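Local atomic coordinates of uncharacterized protein (Legionella longbeachae NSW150, PDB entry 4JZA), a protein that probably removes the 3-phosphate from phosphatidylinositol 3-phosphate, acting as a Legionella phosphoinositide phosphatase on lipids that matter in host interaction. Residues Tyr63-Lys68 and Leu72-Leu77; Lys78-Glu83 and Ile110-Leu115; Ala349-His354 and Met403-Asn408; Leu411-Thr416 and Ser533-Ile538. One frame throughout, in Å; residues are numbered along the deposited sequence.

Contact 1 (Tyr63-Lys68 and Leu72-Leu77); sequences YPFSAK and LTKQTL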
loop_
_atom_site.group_PDB
_atom_site.type_symbol
_atom_site.label_atom_id
_atom_site.label_comp_id
_atom_site.label_asym_id
_atom_site.label_seq_id
_atom_site.Cartn_x
_atom_site.Cartn_y
_atom_site.Cartn_z
ATOM N N TYR A 63 0.509 14.834 -7.343
ATOM C CA TYR A 63 0.184 15.486 -6.095
ATOM C C TYR A 63 0.870 16.875 -6.009
ATOM O O TYR A 63 2.098 16.971 -5.937
ATOM C CB TYR A 63 0.482 14.541 -4.912
ATOM C CG TYR A 63 -0.097 14.956 -3.570
ATOM C CD1 TYR A 63 -1.396 15.449 -3.460
ATOM C CD2 TYR A 63 0.653 14.843 -2.390
ATOM C CE1 TYR A 63 -1.922 15.858 -2.236
ATOM C CE2 TYR A 63 0.131 15.254 -1.139
ATOM C CZ TYR A 63 -1.159 15.759 -1.077
ATOM O OH TYR A 63 -1.738 16.169 0.106
ATOM N N PRO A 64 0.054 17.964 -6.035
ATOM C CA PRO A 64 0.618 19.306 -5.860
ATOM C C PRO A 64 1.262 19.543 -4.498
ATOM O O PRO A 64 0.672 19.217 -3.459
ATOM C CB PRO A 64 -0.611 20.224 -5.986
ATOM C CG PRO A 64 -1.751 19.379 -5.543
ATOM C CD PRO A 64 -1.421 18.038 -6.153
ATOM N N PHE A 65 2.452 20.135 -4.516
ATOM C CA PHE A 65 3.090 20.669 -3.319
ATOM C C PHE A 65 3.024 22.176 -3.421
ATOM O O PHE A 65 3.310 22.728 -4.474
ATOM C CB PHE A 65 4.534 20.201 -3.209
ATOM C CG PHE A 65 5.391 20.544 -4.390
ATOM C CD1 PHE A 65 5.316 19.810 -5.566
ATOM C CD2 PHE A 65 6.316 21.551 -4.303
ATOM C CE1 PHE A 65 6.131 20.110 -6.644
ATOM C CE2 PHE A 65 7.145 21.845 -5.369
ATOM C CZ PHE A 65 7.050 21.129 -6.544
ATOM N N SER A 66 2.647 22.833 -2.329
ATOM C CA SER A 66 2.757 24.291 -2.212
ATOM C C SER A 66 4.158 24.842 -2.642
ATOM O O SER A 66 5.208 24.251 -2.324
ATOM C CB SER A 66 2.450 24.680 -0.764
ATOM O OG SER A 66 2.621 26.061 -0.577
ATOM N N ALA A 67 4.163 25.966 -3.371
ATOM C CA ALA A 67 5.427 26.610 -3.864
ATOM C C ALA A 67 6.174 27.339 -2.745
ATOM O O ALA A 67 7.351 27.661 -2.862
ATOM C CB ALA A 67 5.135 27.580 -5.001
ATOM N N LYS A 68 5.456 27.569 -1.659
ATOM C CA LYS A 68 6.000 28.089 -0.423
ATOM C C LYS A 68 6.815 27.092 0.396
ATOM O O LYS A 68 7.482 27.488 1.339
ATOM C CB LYS A 68 4.853 28.539 0.476
ATOM C CG LYS A 68 3.906 29.576 -0.116
ATOM C CD LYS A 68 4.143 30.942 0.495
ATOM C CE LYS A 68 2.888 31.799 0.434
ATOM N NZ LYS A 68 3.259 33.197 0.101
ATOM N N LEU A 72 12.793 24.726 -4.598
ATOM C CA LEU A 72 13.339 23.743 -5.482
ATOM C C LEU A 72 12.305 23.427 -6.555
ATOM O O LEU A 72 11.093 23.458 -6.306
ATOM C CB LEU A 72 13.714 22.508 -4.692
ATOM C CG LEU A 72 14.797 22.608 -3.615
ATOM C CD1 LEU A 72 14.968 21.256 -2.929
ATOM C CD2 LEU A 72 16.129 23.016 -4.217
ATOM N N THR A 73 12.787 23.120 -7.751
ATOM C CA THR A 73 11.930 22.849 -8.895
ATOM C C THR A 73 11.760 21.344 -9.013
ATOM O O THR A 73 12.613 20.529 -8.555
ATOM C CB THR A 73 12.581 23.316 -10.211
ATOM O OG1 THR A 73 13.817 22.604 -10.432
ATOM C CG2 THR A 73 12.904 24.803 -10.157
ATOM N N LYS A 74 10.671 20.973 -9.669
ATOM C CA LYS A 74 10.451 19.617 -10.069
ATOM C C LYS A 74 11.678 19.073 -10.796
ATOM O O LYS A 74 12.133 17.958 -10.550
ATOM C CB LYS A 74 9.231 19.534 -10.963
ATOM C CG LYS A 74 7.922 19.802 -10.232
ATOM C CD LYS A 74 6.741 19.524 -11.148
ATOM C CE LYS A 74 5.503 20.289 -10.696
ATOM N NZ LYS A 74 4.258 19.530 -11.001
ATOM N N GLN A 75 12.239 19.862 -11.676
ATOM C CA GLN A 75 13.337 19.341 -12.420
ATOM C C GLN A 75 14.549 19.013 -11.493
ATOM O O GLN A 75 15.193 17.968 -11.612
ATOM C CB GLN A 75 13.597 20.294 -13.560
ATOM C CG GLN A 75 14.965 20.256 -14.158
ATOM C CD GLN A 75 15.338 21.612 -14.772
ATOM O OE1 GLN A 75 14.698 22.671 -14.516
ATOM N NE2 GLN A 75 16.401 21.591 -15.571
ATOM N N THR A 76 14.831 19.854 -10.510
ATOM C CA THR A 76 15.903 19.532 -9.591
ATOM C C THR A 76 15.600 18.246 -8.800
ATOM O O THR A 76 16.500 17.423 -8.646
ATOM C CB THR A 76 16.177 20.666 -8.612
ATOM O OG1 THR A 76 16.703 21.818 -9.304
ATOM C CG2 THR A 76 17.181 20.210 -7.564
ATOM N N LEU A 77 14.369 18.071 -8.301
ATOM C CA LEU A 77 14.019 16.848 -7.581
ATOM C C LEU A 77 14.181 15.590 -8.392
ATOM O O LEU A 77 14.798 14.605 -7.969
ATOM C CB LEU A 77 12.585 16.897 -7.111
ATOM C CG LEU A 77 12.332 18.062 -6.142
ATOM C CD1 LEU A 77 11.034 17.932 -5.367
ATOM C CD2 LEU A 77 13.469 18.229 -5.156
#

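Contact 2 (Lys78-Glu83 and Ile110-Leu115); sequences KAYVDE and IELIAL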
loop_
_atom_site.group_PDB
_atom_site.type_symbol
_atom_site.label_atom_id
_atom_site.label_comp_id
_atom_site.label_asym_id
_atom_site.label_seq_id
_atom_site.Cartn_x
_atom_site.Cartn_y
_atom_site.Cartn_z
ATOM N N LYS A 78 13.648 15.609 -9.589
ATOM C CA LYS A 78 13.731 14.455 -10.451
ATOM C C LYS A 78 15.171 14.157 -10.805
ATOM O O LYS A 78 15.560 13.018 -10.914
ATOM C CB LYS A 78 12.930 14.691 -11.721
ATOM C CG LYS A 78 11.437 14.643 -11.535
ATOM C CD LYS A 78 10.752 15.132 -12.799
ATOM C CE LYS A 78 9.274 14.810 -12.704
ATOM N NZ LYS A 78 8.447 15.311 -13.836
ATOM N N ALA A 79 15.976 15.160 -11.039
ATOM C CA ALA A 79 17.365 14.850 -11.333
ATOM C C ALA A 79 18.002 14.170 -10.100
ATOM O O ALA A 79 18.753 13.199 -10.264
ATOM C CB ALA A 79 18.142 16.088 -11.769
ATOM N N TYR A 80 17.681 14.639 -8.891
ATOM C CA TYR A 80 18.276 14.062 -7.664
ATOM C C TYR A 80 17.864 12.614 -7.472
ATOM O O TYR A 80 18.652 11.734 -7.203
ATOM C CB TYR A 80 17.900 14.879 -6.409
ATOM C CG TYR A 80 18.349 14.259 -5.102
ATOM C CD1 TYR A 80 19.686 14.187 -4.770
ATOM C CD2 TYR A 80 17.422 13.759 -4.193
ATOM C CE1 TYR A 80 20.098 13.623 -3.578
ATOM C CE2 TYR A 80 17.818 13.192 -2.993
ATOM C CZ TYR A 80 19.163 13.117 -2.693
ATOM O OH TYR A 80 19.591 12.529 -1.509
ATOM N N VAL A 81 16.607 12.370 -7.659
ATOM C CA VAL A 81 16.089 11.025 -7.612
ATOM C C VAL A 81 16.639 10.118 -8.657
ATOM O O VAL A 81 16.925 8.984 -8.362
ATOM C CB VAL A 81 14.592 11.114 -7.686
ATOM C CG1 VAL A 81 13.992 9.815 -8.088
ATOM C CG2 VAL A 81 14.162 11.513 -6.305
ATOM N N ASP A 82 16.820 10.619 -9.865
ATOM C CA ASP A 82 17.550 9.886 -10.888
ATOM C C ASP A 82 18.979 9.550 -10.506
ATOM O O ASP A 82 19.459 8.450 -10.860
ATOM C CB ASP A 82 17.545 10.625 -12.228
ATOM C CG ASP A 82 16.155 10.649 -12.895
ATOM O OD1 ASP A 82 15.222 9.956 -12.482
ATOM O OD2 ASP A 82 15.967 11.347 -13.871
ATOM N N GLU A 83 19.672 10.438 -9.790
ATOM C CA GLU A 83 21.045 10.123 -9.423
ATOM C C GLU A 83 21.039 9.070 -8.346
ATOM O O GLU A 83 21.904 8.188 -8.372
ATOM C CB GLU A 83 21.878 11.340 -9.003
ATOM C CG GLU A 83 22.403 12.138 -10.200
ATOM C CD GLU A 83 23.311 13.327 -9.809
ATOM O OE1 GLU A 83 24.328 13.048 -9.108
ATOM O OE2 GLU A 83 23.018 14.515 -10.203
ATOM N N ILE A 110 12.187 9.209 0.838
ATOM C CA ILE A 110 11.232 9.567 1.887
ATOM C C ILE A 110 11.576 10.956 2.421
ATOM O O ILE A 110 10.706 11.774 2.714
ATOM C CB ILE A 110 11.294 8.483 2.986
ATOM C CG1 ILE A 110 10.613 7.247 2.480
ATOM C CG2 ILE A 110 10.616 8.873 4.292
ATOM C CD1 ILE A 110 11.228 6.032 3.119
ATOM N N GLU A 111 12.871 11.210 2.539
ATOM C CA GLU A 111 13.341 12.407 3.183
ATOM C C GLU A 111 13.109 13.592 2.207
ATOM O O GLU A 111 12.619 14.655 2.592
ATOM C CB GLU A 111 14.787 12.164 3.687
ATOM C CG GLU A 111 15.850 13.155 3.297
ATOM C CD GLU A 111 17.271 12.821 3.812
ATOM O OE1 GLU A 111 17.971 11.936 3.196
ATOM O OE2 GLU A 111 17.696 13.535 4.792
ATOM N N LEU A 112 13.433 13.374 0.937
ATOM C CA LEU A 112 13.145 14.332 -0.113
ATOM C C LEU A 112 11.658 14.664 -0.189
ATOM O O LEU A 112 11.282 15.809 -0.372
ATOM C CB LEU A 112 13.623 13.779 -1.439
ATOM C CG LEU A 112 13.331 14.673 -2.599
ATOM C CD1 LEU A 112 14.000 15.996 -2.292
ATOM C CD2 LEU A 112 13.905 14.126 -3.856
ATOM N N ILE A 113 10.811 13.657 -0.027
ATOM C CA ILE A 113 9.368 13.863 0.052
ATOM C C ILE A 113 8.965 14.652 1.292
ATOM O O ILE A 113 8.210 15.598 1.201
ATOM C CB ILE A 113 8.626 12.531 -0.008
ATOM C CG1 ILE A 113 8.797 11.925 -1.400
ATOM C CG2 ILE A 113 7.144 12.697 0.309
ATOM C CD1 ILE A 113 8.474 10.450 -1.446
ATOM N N ALA A 114 9.498 14.324 2.455
ATOM C CA ALA A 114 9.113 15.083 3.640
ATOM C C ALA A 114 9.485 16.561 3.510
ATOM O O ALA A 114 8.734 17.435 3.962
ATOM C CB ALA A 114 9.756 14.502 4.865
ATOM N N LEU A 115 10.670 16.823 2.953
ATOM C CA LEU A 115 11.161 18.168 2.627
ATOM C C LEU A 115 10.291 18.884 1.604
ATOM O O LEU A 115 9.712 19.914 1.912
ATOM C CB LEU A 115 12.554 18.108 2.036
ATOM C CG LEU A 115 13.104 19.473 1.569
ATOM C CD1 LEU A 115 13.136 20.451 2.736
ATOM C CD2 LEU A 115 14.490 19.330 0.978
HETATM O O HOH W 1 17.583 12.549 0.289
#

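Contact 3 (Ala349-His354 and Met403-Asn408); sequences ANYAAH and MEYSKN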
loop_
_atom_site.group_PDB
_atom_site.type_symbol
_atom_site.label_atom_id
_atom_site.label_comp_id
_atom_site.label_asym_id
_atom_site.label_seq_id
_atom_site.Cartn_x
_atom_site.Cartn_y
_atom_site.Cartn_z
ATOM N N ALA A 349 -8.885 -6.735 -4.899
ATOM C CA ALA A 349 -7.478 -6.567 -5.132
ATOM C C ALA A 349 -6.889 -7.890 -5.354
ATOM O O ALA A 349 -7.386 -8.896 -4.836
ATOM C CB ALA A 349 -6.800 -5.908 -3.953
ATOM N N ASN A 350 -5.806 -7.879 -6.124
ATOM C CA ASN A 350 -5.038 -9.070 -6.401
ATOM C C ASN A 350 -5.952 -10.172 -6.878
ATOM O O ASN A 350 -5.792 -11.319 -6.465
ATOM C CB ASN A 350 -4.248 -9.492 -5.148
ATOM C CG ASN A 350 -3.121 -10.474 -5.453
ATOM O OD1 ASN A 350 -2.697 -10.680 -6.614
ATOM N ND2 ASN A 350 -2.620 -11.092 -4.405
ATOM N N TYR A 351 -6.897 -9.818 -7.764
ATOM C CA TYR A 351 -7.953 -10.709 -8.199
ATOM C C TYR A 351 -7.527 -11.484 -9.423
ATOM O O TYR A 351 -7.137 -10.904 -10.419
ATOM C CB TYR A 351 -9.205 -9.910 -8.496
ATOM C CG TYR A 351 -10.438 -10.702 -8.972
ATOM C CD1 TYR A 351 -10.901 -11.836 -8.275
ATOM C CD2 TYR A 351 -11.182 -10.270 -10.079
ATOM C CE1 TYR A 351 -12.047 -12.514 -8.666
ATOM C CE2 TYR A 351 -12.332 -10.943 -10.475
ATOM C CZ TYR A 351 -12.768 -12.067 -9.778
ATOM O OH TYR A 351 -13.903 -12.752 -10.228
ATOM N N ALA A 352 -7.621 -12.805 -9.356
ATOM C CA ALA A 352 -7.051 -13.635 -10.416
ATOM C C ALA A 352 -7.663 -14.982 -10.353
ATOM O O ALA A 352 -8.284 -15.340 -9.323
ATOM C CB ALA A 352 -5.548 -13.752 -10.264
ATOM N N ALA A 353 -7.469 -15.736 -11.440
ATOM C CA ALA A 353 -7.881 -17.118 -11.471
ATOM C C ALA A 353 -6.685 -18.009 -11.677
ATOM O O ALA A 353 -5.957 -17.842 -12.650
ATOM C CB ALA A 353 -8.878 -17.339 -12.582
ATOM N N HIS A 354 -6.530 -18.983 -10.776
ATOM C CA HIS A 354 -5.394 -19.898 -10.754
ATOM C C HIS A 354 -5.852 -21.206 -11.309
ATOM O O HIS A 354 -6.892 -21.719 -10.888
ATOM C CB HIS A 354 -4.831 -20.136 -9.313
ATOM C CG HIS A 354 -3.628 -21.022 -9.300
ATOM N ND1 HIS A 354 -3.699 -22.356 -8.969
ATOM C CD2 HIS A 354 -2.346 -20.793 -9.671
ATOM C CE1 HIS A 354 -2.512 -22.910 -9.129
ATOM N NE2 HIS A 354 -1.666 -21.981 -9.543
HETATM N N MSE A 403 -17.839 -13.705 -6.681
HETATM C CA MSE A 403 -18.759 -14.773 -7.019
HETATM C C MSE A 403 -19.185 -14.690 -8.470
HETATM O O MSE A 403 -20.010 -15.490 -8.924
HETATM C CB MSE A 403 -19.964 -14.646 -6.107
HETATM C CG MSE A 403 -19.578 -14.827 -4.649
HETATM SE SE MSE A 403 -19.159 -16.717 -4.311
HETATM C CE MSE A 403 -17.577 -16.578 -3.176
ATOM N N GLU A 404 -18.622 -13.772 -9.246
ATOM C CA GLU A 404 -19.157 -13.553 -10.585
ATOM C C GLU A 404 -19.145 -14.830 -11.444
ATOM O O GLU A 404 -20.008 -14.974 -12.249
ATOM C CB GLU A 404 -18.504 -12.345 -11.308
ATOM C CG GLU A 404 -17.097 -12.574 -11.890
ATOM C CD GLU A 404 -16.402 -11.287 -12.381
ATOM O OE1 GLU A 404 -17.099 -10.415 -12.953
ATOM O OE2 GLU A 404 -15.153 -11.144 -12.236
ATOM N N TYR A 405 -18.196 -15.759 -11.270
ATOM C CA TYR A 405 -18.094 -16.938 -12.165
ATOM C C TYR A 405 -18.752 -18.161 -11.589
ATOM O O TYR A 405 -18.808 -19.222 -12.223
ATOM C CB TYR A 405 -16.667 -17.240 -12.546
ATOM C CG TYR A 405 -16.142 -16.304 -13.583
ATOM C CD1 TYR A 405 -16.464 -16.462 -14.931
ATOM C CD2 TYR A 405 -15.298 -15.230 -13.225
ATOM C CE1 TYR A 405 -15.968 -15.584 -15.909
ATOM C CE2 TYR A 405 -14.791 -14.345 -14.192
ATOM C CZ TYR A 405 -15.132 -14.536 -15.532
ATOM O OH TYR A 405 -14.651 -13.676 -16.465
ATOM N N SER A 406 -19.312 -18.005 -10.409
ATOM C CA SER A 406 -20.232 -18.991 -9.904
ATOM C C SER A 406 -21.557 -18.874 -10.659
ATOM O O SER A 406 -21.778 -17.896 -11.399
ATOM C CB SER A 406 -20.484 -18.740 -8.425
ATOM O OG SER A 406 -21.218 -17.561 -8.206
ATOM N N LYS A 407 -22.416 -19.886 -10.487
ATOM C CA LYS A 407 -23.835 -19.800 -10.883
ATOM C C LYS A 407 -24.619 -19.904 -9.576
ATOM O O LYS A 407 -24.175 -20.567 -8.629
ATOM C CB LYS A 407 -24.241 -20.883 -11.881
ATOM C CG LYS A 407 -23.374 -21.021 -13.141
ATOM C CD LYS A 407 -21.924 -21.404 -12.795
ATOM C CE LYS A 407 -21.245 -22.340 -13.790
ATOM N NZ LYS A 407 -20.713 -21.604 -14.967
ATOM N N ASN A 408 -25.760 -19.216 -9.507
ATOM C CA ASN A 408 -26.463 -18.993 -8.219
ATOM C C ASN A 408 -27.134 -20.237 -7.624
ATOM O O ASN A 408 -27.585 -20.207 -6.467
ATOM C CB ASN A 408 -27.482 -17.858 -8.350
ATOM C CG ASN A 408 -26.854 -16.496 -8.170
ATOM O OD1 ASN A 408 -25.699 -16.380 -7.771
ATOM N ND2 ASN A 408 -27.611 -15.451 -8.474
HETATM O O HOH W 2 -15.635 -15.308 -9.745
#

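Contact 4 (Leu411-Thr416 and Ser533-Ile538); sequences LAILQT and SLEQLI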
loop_
_atom_site.group_PDB
_atom_site.type_symbol
_atom_site.label_atom_id
_atom_site.label_comp_id
_atom_site.label_asym_id
_atom_site.label_seq_id
_atom_site.Cartn_x
_atom_site.Cartn_y
_atom_site.Cartn_z
ATOM N N LEU A 411 -22.878 -24.925 -6.044
ATOM C CA LEU A 411 -22.161 -24.739 -4.794
ATOM C C LEU A 411 -21.010 -23.778 -4.940
ATOM O O LEU A 411 -20.365 -23.694 -6.011
ATOM C CB LEU A 411 -21.560 -26.041 -4.326
ATOM C CG LEU A 411 -22.322 -26.850 -3.312
ATOM C CD1 LEU A 411 -21.291 -27.820 -2.740
ATOM C CD2 LEU A 411 -22.939 -25.967 -2.232
ATOM N N ALA A 412 -20.730 -23.080 -3.848
ATOM C CA ALA A 412 -19.725 -22.028 -3.880
ATOM C C ALA A 412 -19.100 -21.924 -2.540
ATOM O O ALA A 412 -19.806 -21.802 -1.533
ATOM C CB ALA A 412 -20.368 -20.715 -4.222
ATOM N N ILE A 413 -17.773 -21.912 -2.514
ATOM C CA ILE A 413 -17.069 -21.778 -1.245
ATOM C C ILE A 413 -16.376 -20.441 -1.140
ATOM O O ILE A 413 -15.876 -19.906 -2.138
ATOM C CB ILE A 413 -16.077 -22.915 -1.042
ATOM C CG1 ILE A 413 -15.564 -22.894 0.396
ATOM C CG2 ILE A 413 -14.938 -22.863 -2.055
ATOM C CD1 ILE A 413 -14.991 -24.223 0.810
ATOM N N LEU A 414 -16.412 -19.876 0.065
ATOM C CA LEU A 414 -15.573 -18.717 0.448
ATOM C C LEU A 414 -14.593 -19.169 1.514
ATOM O O LEU A 414 -14.890 -19.175 2.711
ATOM C CB LEU A 414 -16.431 -17.584 0.997
ATOM C CG LEU A 414 -15.893 -16.156 1.030
ATOM C CD1 LEU A 414 -16.926 -15.174 1.576
ATOM C CD2 LEU A 414 -14.620 -16.104 1.836
ATOM N N GLN A 415 -13.423 -19.598 1.070
ATOM C CA GLN A 415 -12.440 -20.159 1.972
ATOM C C GLN A 415 -11.426 -19.106 2.377
ATOM O O GLN A 415 -10.668 -18.627 1.555
ATOM C CB GLN A 415 -11.733 -21.328 1.304
ATOM C CG GLN A 415 -10.979 -22.224 2.259
ATOM C CD GLN A 415 -10.057 -23.168 1.540
ATOM O OE1 GLN A 415 -9.208 -22.748 0.766
ATOM N NE2 GLN A 415 -10.217 -24.451 1.791
ATOM N N THR A 416 -11.425 -18.743 3.650
ATOM C CA THR A 416 -10.523 -17.717 4.124
ATOM C C THR A 416 -9.447 -18.299 5.013
ATOM O O THR A 416 -9.710 -19.131 5.867
ATOM C CB THR A 416 -11.262 -16.617 4.898
ATOM O OG1 THR A 416 -11.816 -17.164 6.094
ATOM C CG2 THR A 416 -12.364 -16.033 4.060
ATOM N N SER A 533 -6.913 -27.853 1.419
ATOM C CA SER A 533 -6.823 -28.453 0.084
ATOM C C SER A 533 -7.998 -29.367 -0.162
ATOM O O SER A 533 -8.533 -29.383 -1.268
ATOM C CB SER A 533 -5.508 -29.216 -0.131
ATOM O OG SER A 533 -4.412 -28.358 -0.404
ATOM N N LEU A 534 -8.413 -30.124 0.853
ATOM C CA LEU A 534 -9.513 -31.113 0.665
ATOM C C LEU A 534 -10.843 -30.389 0.401
ATOM O O LEU A 534 -11.515 -30.714 -0.545
ATOM C CB LEU A 534 -9.612 -32.105 1.841
ATOM C CG LEU A 534 -8.447 -33.104 1.883
ATOM C CD1 LEU A 534 -8.428 -33.816 3.212
ATOM C CD2 LEU A 534 -8.467 -34.121 0.755
ATOM N N GLU A 535 -11.148 -29.352 1.178
ATOM C CA GLU A 535 -12.273 -28.498 0.908
ATOM C C GLU A 535 -12.286 -28.045 -0.536
ATOM O O GLU A 535 -13.347 -28.057 -1.155
ATOM C CB GLU A 535 -12.253 -27.279 1.794
ATOM C CG GLU A 535 -12.491 -27.618 3.242
ATOM C CD GLU A 535 -12.344 -26.427 4.193
ATOM O OE1 GLU A 535 -12.106 -25.248 3.770
ATOM O OE2 GLU A 535 -12.468 -26.699 5.407
ATOM N N GLN A 536 -11.135 -27.653 -1.083
ATOM C CA GLN A 536 -11.108 -27.157 -2.466
ATOM C C GLN A 536 -11.305 -28.302 -3.398
ATOM O O GLN A 536 -11.931 -28.151 -4.433
ATOM C CB GLN A 536 -9.799 -26.483 -2.847
ATOM C CG GLN A 536 -9.497 -25.227 -2.079
ATOM C CD GLN A 536 -10.215 -24.043 -2.590
ATOM O OE1 GLN A 536 -10.863 -24.111 -3.633
ATOM N NE2 GLN A 536 -10.120 -22.927 -1.859
ATOM N N LEU A 537 -10.728 -29.441 -3.068
ATOM C CA LEU A 537 -10.832 -30.596 -3.952
ATOM C C LEU A 537 -12.271 -31.115 -3.951
ATOM O O LEU A 537 -12.791 -31.514 -4.985
ATOM C CB LEU A 537 -9.854 -31.679 -3.544
ATOM C CG LEU A 537 -8.384 -31.384 -3.916
ATOM C CD1 LEU A 537 -7.517 -32.421 -3.233
ATOM C CD2 LEU A 537 -8.038 -31.332 -5.415
ATOM N N ILE A 538 -12.929 -31.055 -2.803
ATOM C CA ILE A 538 -14.321 -31.408 -2.723
ATOM C C ILE A 538 -15.160 -30.530 -3.629
ATOM O O ILE A 538 -15.876 -31.039 -4.486
ATOM C CB ILE A 538 -14.815 -31.367 -1.267
ATOM C CG1 ILE A 538 -14.223 -32.561 -0.506
ATOM C CG2 ILE A 538 -16.332 -31.463 -1.181
ATOM C CD1 ILE A 538 -14.169 -32.361 1.004
#

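Contact 1 (Tyr63-Lys68 and Leu72-Leu77)
Phe65 and Lys74 carry most of this contact, an aromatic ring edge laid against the aliphatic part of a lysine. From its CB, which points toward helix 74-87, the phenylalanine chain turns between its own backbone N and carbonyl carbon (chi1 57°), and this rotation carries the ring out across the 10.0 Å that separates the CA atoms of Phe65 and Lys74. CG and the two delta carbons stay behind the contact, and the outer carbons do the touching. Phe65 CZ lies 4.0 Å from Lys74 CG. Phe65 CE1 is equally close to that methylene and also comes within 4.1 Å of Lys74 CE, reached where the lysine runs on past the ring. On the other outer corner, Phe65 CE2 is 4.4 Å from Leu72 O, a loose approach. Lys74 CG and Leu72 O both lie near the ring plane, so the ring offers its edge to this segment. Trp117 meets Phe65 edge-to-face, and Leu77 packs on Phe56 and Ile60 of helix 41-62. The helix start is fixed next to the lysine: Thr73 OG1 accepts from Thr76 N at 2.9 Å with an N-H...O angle of 162°, while Leu77 N bonds to Thr73 O at 3.0 Å. Thr76 OG1 is held in turn by Gln685 of helix 676-702. The arrangement is that of a loop joining two helices, 41-62 and 74-87, whose aromatic packs on the N-capped first turn of the second.

Contact 2 (Lys78-Glu83 and Ile110-Leu115)
One methyl group of Leu112 touches both Tyr80 and Val81, and these two contacts make up the direct apolar meeting of the segments. Leu112 CD2 is 3.6 Å from Tyr80 CD2 and, on the valine, 3.6 Å from Val81 CG2. It approaches the tyrosine in the plane of the ring, at the edge formed by CD2 and CE2, the latter being 4.1 Å from Leu112 CD2; the two side chains pass in opposite senses, so the methyl meets the ring at its rim rather than over a face. The leucine arrives there because its CG is anti to the backbone N (chi1 178°), which extends the branch away from its own helix. The phenol is likewise anti (chi1 174°), and this sends its hydroxyl across toward the Glu111 side of helix 95-116. A bridging water joins the polar ends: it accepts from Tyr80 OH at 2.7 Å and donates to Glu111 OE1 at 3.0 Å. Helices 74-87 and 95-116, consecutive in the chain, pack side by side within a group of helices, with CA atoms of Val81 and Leu112 8.7 Å apart at the nearest point. Helix 41-62 closes one flank, where Phe56 lies against both Val81 and Leu112. Helix 676-702, from far along the chain, supplies Leu681, which packs on both Tyr80 and Leu112. Further out, Glu111 OE2 takes a bond from the backbone N of Leu672, which restrains the carboxylate that holds the water. On the other helix, Asp82 OD1 accepts from Tyr57 and His53, and Lys78 forms a salt bridge with Asp61, tying helix 74-87 to helix 41-62.

Contact 3 (Ala349-His354 and Met403-Asn408)
Tyr351 reaches Glu404 through a direct hydrogen bond, with Tyr351 OH donating to Glu404 OE2 at 2.9 Å. The hydroxyl meets that oxygen on its anti side and close to the carboxylate plane, 17° out of it. The acceptor in turn lies in the plane of the phenol ring at its edge, and Tyr351 CE2 is 3.3 Å from Glu404 OE2. Ring and carboxylate planes are 29° apart, so the two flat groups are only moderately twisted. The tyrosine gets there with CG anti to its backbone N (chi1 -180°), swung clear of the strand. Among the charged interactions, Glu404 OE1 forms a salt bridge with Lys401, which would be expected to stabilise the ionised carboxylate. Water-mediated bonding runs alongside: the water donates to Tyr351 OH at 3.1 Å and accepts from Tyr405 N at 3.0 Å. The phenol therefore holds a side chain directly and, through the water, a backbone amide of one type I beta turn, from Met403 (selenomethionine) to Ser406, which is closed by Ser406 N bonding to Met403 O at 3.0 Å. This turn leads from helix 388-402 toward strand 412-416 of the large mixed sheet, whereas Tyr351 immediately precedes strand 352-359 in the same sheet. As for packing, Tyr405 CD2 lies 4.1 Å from Tyr351 OH, and the Tyr405 ring meets that of Tyr373 on strand 365-374.

Contact 4 (Leu411-Thr416 and Ser533-Ile538)
Glu535 OE1 is gripped from two residues: Gln415 NE2 donates to it at 2.8 Å along a nearly straight bond, and His466 NE2 bonds to it as well. The carboxylate oxygen lies almost in the plane of the Gln415 amide, although it is met on its anti side and tilted out of its own carboxylate plane. Tyr508 holds the other oxygen, Glu535 OE2. The second half of the Gln415 amide is also used, since Gln536 NE2 donates to Gln415 OE1 at 2.8 Å. That donor sits above the carbonyl plane, 68° out of it, with the two amides nearly perpendicular. Gln415 is extended, its CG anti to the backbone N (chi1 -164°), which drives the amide between two successive helix residues; Ser532 O accepts from Gln415 NE2 too. With both ends bonded, the amide is fixed against rotation, and its buried polar atoms are satisfied. Gln536, bent at its second torsion, gives its OE1 to Ser546. Beside the polar bonds, Ile413 CD1 touches Glu535 CB at 4.2 Å, a looser apolar contact. Strand 412-416 and helix 533-538 run nearly antiparallel, at 163° between axes that approach to 9.8 Å. Helix 524-542 packs on the mixed sheet and leads into strand 545-549, the parallel neighbour of 412-416, as in an alpha/beta fold, with helices 482-492, 501-513 and 556-574 packed around it.

Along the chain the contacts follow in series, 1 to 4, and fall into two pairs on opposite sides of the chain's centre. Contacts 1 and 2 share helix 74-87; their centres are about 11 Å apart, and Leu77 CD2 touches Leu112 CD1 at 3.7 Å. Contacts 3 and 4 reach the same mixed sheet, with centres about 13 Å apart; selenomethionine Met403 CE packs on Ile413 O at 3.9 Å. Between the pairs, centres lie about 40 to 52 Å apart. The first pair lies among helices, whereas the second joins loops and a helix to the mixed sheet, whose strand 545-549 leads into a CX5R sequence consistent with a cysteine-dependent phosphatase P-loop.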